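Local coordinates for oxetanocin-like protein (Pyrococcus furiosus, PDB 1XX7) that probably hydrolyses 2'-deoxyribonucleoside 5'-monophosphates to the deoxyribonucleoside and phosphate as a metal-dependent HD-domain 5'-deoxynucleotidase, at residues A[25-30]-A[34-39]; A[135-140]-A[156-161]. All blocks are in the same frame, centred on the assembly; numbering follows the deposited sequence.

Contact 1: A[25-30]-A[34-39]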
# COMPACT_ATOMS: atom_id res chain seq x y z
N MET A 25 4.01 14.60 -4.14
CA MET A 25 5.36 14.24 -3.66
C MET A 25 5.72 14.82 -2.30
O MET A 25 6.40 14.17 -1.51
CB MET A 25 6.45 14.62 -4.69
CG MET A 25 6.53 13.65 -5.86
SD MET A 25 7.14 11.94 -5.49
CE MET A 25 8.27 12.26 -4.23
N GLY A 26 5.25 16.03 -2.02
CA GLY A 26 5.42 16.66 -0.71
C GLY A 26 5.06 15.69 0.43
O GLY A 26 5.88 15.45 1.32
N TRP A 27 3.87 15.09 0.37
CA TRP A 27 3.47 14.11 1.41
C TRP A 27 4.45 12.93 1.45
O TRP A 27 4.90 12.51 2.51
CB TRP A 27 2.02 13.61 1.20
CG TRP A 27 1.00 14.69 0.88
CD1 TRP A 27 0.19 14.74 -0.21
CD2 TRP A 27 0.70 15.88 1.65
NE1 TRP A 27 -0.58 15.87 -0.18
CE2 TRP A 27 -0.32 16.58 0.96
CE3 TRP A 27 1.18 16.42 2.87
CZ2 TRP A 27 -0.86 17.80 1.42
CZ3 TRP A 27 0.63 17.65 3.34
CH2 TRP A 27 -0.36 18.33 2.61
N LEU A 28 4.78 12.42 0.28
CA LEU A 28 5.45 11.16 0.15
C LEU A 28 6.85 11.23 0.74
O LEU A 28 7.28 10.33 1.49
CB LEU A 28 5.45 10.77 -1.33
CG LEU A 28 6.10 9.51 -1.87
CD1 LEU A 28 5.60 9.18 -3.28
CD2 LEU A 28 7.62 9.71 -1.87
N ILE A 29 7.51 12.32 0.43
CA ILE A 29 8.83 12.60 0.94
C ILE A 29 8.85 12.87 2.47
O ILE A 29 9.83 12.57 3.11
CB ILE A 29 9.46 13.77 0.14
CG1 ILE A 29 9.69 13.31 -1.31
CG2 ILE A 29 10.80 14.16 0.76
CD1 ILE A 29 10.03 14.36 -2.26
N LYS A 30 7.78 13.45 3.00
CA LYS A 30 7.57 13.56 4.40
C LYS A 30 7.36 12.22 5.14
O LYS A 30 7.44 12.19 6.34
CB LYS A 30 6.38 14.46 4.70
CG LYS A 30 6.63 15.91 4.44
CD LYS A 30 7.48 16.48 5.53
CE LYS A 30 7.85 17.91 5.28
NZ LYS A 30 8.34 18.45 6.61
N ASN A 34 0.47 6.55 2.42
CA ASN A 34 -0.23 6.25 1.16
C ASN A 34 -0.75 7.56 0.64
O ASN A 34 -1.91 7.83 0.70
CB ASN A 34 -1.37 5.22 1.35
CG ASN A 34 -0.83 3.75 1.45
OD1 ASN A 34 -1.08 3.04 2.44
ND2 ASN A 34 -0.09 3.32 0.43
N PRO A 35 0.16 8.40 0.14
CA PRO A 35 -0.21 9.76 -0.11
C PRO A 35 -1.25 9.85 -1.29
O PRO A 35 -1.22 9.01 -2.17
CB PRO A 35 1.12 10.40 -0.49
CG PRO A 35 1.91 9.29 -1.05
CD PRO A 35 1.57 8.13 -0.20
N GLU A 36 -2.14 10.85 -1.24
CA GLU A 36 -3.04 11.19 -2.37
C GLU A 36 -2.31 11.36 -3.70
O GLU A 36 -1.15 11.68 -3.76
CB GLU A 36 -3.80 12.46 -2.06
CG GLU A 36 -2.88 13.69 -1.80
CD GLU A 36 -3.55 15.02 -1.99
OE1 GLU A 36 -4.79 15.07 -2.26
OE2 GLU A 36 -2.83 16.03 -1.84
N SER A 37 -3.03 11.09 -4.76
CA SER A 37 -2.59 11.36 -6.08
C SER A 37 -2.89 12.81 -6.49
O SER A 37 -3.62 13.56 -5.78
CB SER A 37 -3.25 10.36 -7.03
OG SER A 37 -4.62 10.67 -7.23
N VAL A 38 -2.34 13.19 -7.64
CA VAL A 38 -2.58 14.51 -8.19
C VAL A 38 -4.06 14.67 -8.61
O VAL A 38 -4.64 15.77 -8.51
CB VAL A 38 -1.62 14.82 -9.34
CG1 VAL A 38 -1.93 16.19 -9.95
CG2 VAL A 38 -0.20 14.78 -8.84
N ALA A 39 -4.66 13.57 -9.07
CA ALA A 39 -6.07 13.56 -9.39
C ALA A 39 -6.96 13.70 -8.16
O ALA A 39 -7.98 14.37 -8.22
CB ALA A 39 -6.41 12.32 -10.11

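Contact 2: A[135-140]-A[156-161]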
# COMPACT_ATOMS: atom_id res chain seq x y z
N ASP A 135 -7.01 23.06 -0.26
CA ASP A 135 -6.98 21.62 -0.33
C ASP A 135 -5.71 21.07 0.40
O ASP A 135 -5.81 20.16 1.21
CB ASP A 135 -6.96 21.14 -1.77
CG ASP A 135 -6.71 19.66 -1.87
OD1 ASP A 135 -7.58 18.85 -1.45
OD2 ASP A 135 -5.62 19.31 -2.34
N MET A 136 -4.56 21.66 0.11
CA MET A 136 -3.26 21.30 0.71
C MET A 136 -3.19 21.43 2.22
O MET A 136 -2.71 20.55 2.88
CB MET A 136 -2.12 22.10 0.09
CG MET A 136 -0.77 21.50 0.41
SD MET A 136 0.67 22.35 -0.33
CE MET A 136 0.67 23.75 0.86
N ILE A 137 -3.70 22.53 2.75
CA ILE A 137 -3.59 22.83 4.14
C ILE A 137 -4.53 21.94 4.90
O ILE A 137 -4.19 21.46 5.99
CB ILE A 137 -3.97 24.33 4.46
CG1 ILE A 137 -3.03 25.30 3.75
CG2 ILE A 137 -3.87 24.59 5.98
CD1 ILE A 137 -3.57 26.71 3.79
N ILE A 138 -5.72 21.75 4.34
CA ILE A 138 -6.69 20.88 4.97
C ILE A 138 -6.23 19.42 4.89
O ILE A 138 -6.43 18.69 5.85
CB ILE A 138 -8.11 21.06 4.36
CG1 ILE A 138 -8.66 22.45 4.67
CG2 ILE A 138 -9.07 20.02 4.94
CD1 ILE A 138 -9.92 22.87 3.81
N GLN A 139 -5.61 19.03 3.78
CA GLN A 139 -5.01 17.71 3.65
C GLN A 139 -3.92 17.47 4.68
O GLN A 139 -3.82 16.38 5.22
CB GLN A 139 -4.47 17.48 2.23
CG GLN A 139 -4.03 16.01 1.99
CD GLN A 139 -5.17 15.04 2.18
OE1 GLN A 139 -6.17 15.11 1.46
NE2 GLN A 139 -5.05 14.17 3.19
N ALA A 140 -3.15 18.52 5.00
CA ALA A 140 -2.10 18.45 6.02
C ALA A 140 -2.68 18.18 7.39
O ALA A 140 -2.20 17.27 8.09
CB ALA A 140 -1.23 19.72 6.01
N ASN A 156 1.97 27.28 6.34
CA ASN A 156 2.53 28.57 5.97
C ASN A 156 1.85 29.11 4.71
O ASN A 156 1.95 30.31 4.42
CB ASN A 156 4.07 28.49 5.79
CG ASN A 156 4.81 28.20 7.10
OD1 ASN A 156 4.30 28.46 8.20
ND2 ASN A 156 6.03 27.66 6.99
N ALA A 157 1.17 28.24 3.96
CA ALA A 157 0.44 28.68 2.77
C ALA A 157 -0.76 29.59 3.11
O ALA A 157 -1.19 30.34 2.26
CB ALA A 157 0.00 27.48 1.87
N LEU A 158 -1.27 29.51 4.34
CA LEU A 158 -2.27 30.49 4.79
C LEU A 158 -1.78 31.93 4.55
O LEU A 158 -2.54 32.78 4.07
CB LEU A 158 -2.61 30.33 6.26
CG LEU A 158 -3.68 29.33 6.67
CD1 LEU A 158 -3.72 29.16 8.20
CD2 LEU A 158 -5.04 29.76 6.15
N GLU A 159 -0.50 32.19 4.86
CA GLU A 159 0.09 33.52 4.69
C GLU A 159 0.03 34.00 3.24
O GLU A 159 -0.08 35.19 2.98
CB GLU A 159 1.56 33.54 5.14
CG GLU A 159 1.82 33.10 6.59
CD GLU A 159 3.31 32.74 6.86
OE1 GLU A 159 4.09 32.59 5.87
OE2 GLU A 159 3.68 32.59 8.06
N ASP A 160 0.13 33.07 2.29
CA ASP A 160 0.13 33.40 0.85
C ASP A 160 -1.27 33.86 0.32
O ASP A 160 -1.37 34.44 -0.76
CB ASP A 160 0.57 32.20 -0.01
CG ASP A 160 1.85 31.52 0.47
OD1 ASP A 160 2.52 32.01 1.44
OD2 ASP A 160 2.18 30.47 -0.15
N LEU A 161 -2.33 33.58 1.08
CA LEU A 161 -3.71 33.88 0.66
C LEU A 161 -4.10 35.33 0.78
O LEU A 161 -4.81 35.86 -0.09
CB LEU A 161 -4.70 33.04 1.46
CG LEU A 161 -4.47 31.54 1.32
CD1 LEU A 161 -5.59 30.82 1.97
CD2 LEU A 161 -4.34 31.20 -0.14

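Contact 1: A[25-30]-A[34-39]
Trp27, on the short helix 25-30, meets both Pro35 and Glu36 of the connection that leads into helix 38-58. Its indole N-H gives a hydrogen bond to the carboxylate of Glu36, NE1 to OE2 at 2.8 Å with an N-H...O angle of 155°. The oxygen sits at the ring edge, close to the indole plane, and is approached from its anti side, somewhat out of the carboxylate plane; ring and carboxylate are turned 51° apart. A tryptophan suits this place because one group offers a directed donor and a broad apolar surface, the ring being packed against Phe154 and against Met136, Gln139, Ala140 and Tyr143 of helix 123-145. Nearer the backbone, Trp27 CB rests on Pro35 CB at 3.7 Å. In Glu36, CG lies between the backbone N and the carbonyl carbon (chi1 59°), and the extended chain beyond it carries the carboxylate across to the indole, so that Glu36 CG also lies 3.6 Å from Trp27 CD1. This lies beside the metal site of the HD domain: the Glu36 side chain is about 8 Å from the bound nickel and touches the H...HD...D residues, and Ser37 next to it is the N-cap of the helix that brings in the ligand His41. Glu36 is also gripped by salt bridges, from OE2 to Arg24 and from OE1 to Lys20 of a neighbouring subunit. Replacing Glu36 by alanine would probably leave the Trp27 N-H without its acceptor and both basic groups without this counter-charge. One residue on, Leu28 sets its CB against Pro35 CG at 3.8 Å, the proline ring meeting the helix through CB at Trp27 and CG at Leu28.

Contact 2: A[135-140]-A[156-161]
Ile137 carries most of this buried contact between apolar side chains, packing against Ala157 and Leu158; it crosses the leucine side chain at about a right angle. The tip of the isoleucine does the touching: its CD1 lies 3.9 Å from Leu158 CG and also packs 3.7 Å from the backbone N of Leu158. With CG1 anti to its carbonyl carbon (chi1 -61°) and the chain extended beyond, Ile137 reaches straight across between the helices, as a long branched residue can. A second set of contacts gathers on the methyl of Ala157, where Ile137 CD1 stands 4.1 Å from CB and Met136 CE 3.9 Å from it. The methionine is bent at its last torsion (chi3 77°), and this flexible thioether ends on a residue small enough to let the backbones approach, Ile137 CA lying 7.2 Å from Ala157 CA. No hydrogen bond joins the two segments. Within the all-helical HD domain, the pair docks the short, weakly bonded helix 157-161 nearly antiparallel on the long helix 123-145, which supplies the nickel ligand Asp132; the segment axes come within 10.9 Å at 152°. Helix 171-179 adds Val177 beside Ile137 and Ile174 beside Leu158, extending the apolar layer. Asp135, about one turn beyond Asp132, gives its carboxylate to other partners: a hydrogen bond with the metal ligand His41 and salt bridges to Arg44 and to Lys20 of a neighbouring subunit.

In the fold
From the N terminus, contact 1 comes first: a short connection of three residues separates 25-30 from 34-39, and the contact closes as the chain enters helix 38-58. The metal ligands His41, His75, Asp76 and Asp132 follow, the last on helix 123-145. Contact 2 then closes a longer loop, running from 135-140 through the rest of that helix to 156-161. The two are in series, neither nested nor crossing, yet they meet in space: Trp27 CH2 lies 3.2 Å from Met136 O. Helix 123-145 thus has helix 25-30, the start of the next connection and the late helix 157-161 packed on it, and both contacts also touch the same neighbouring subunit.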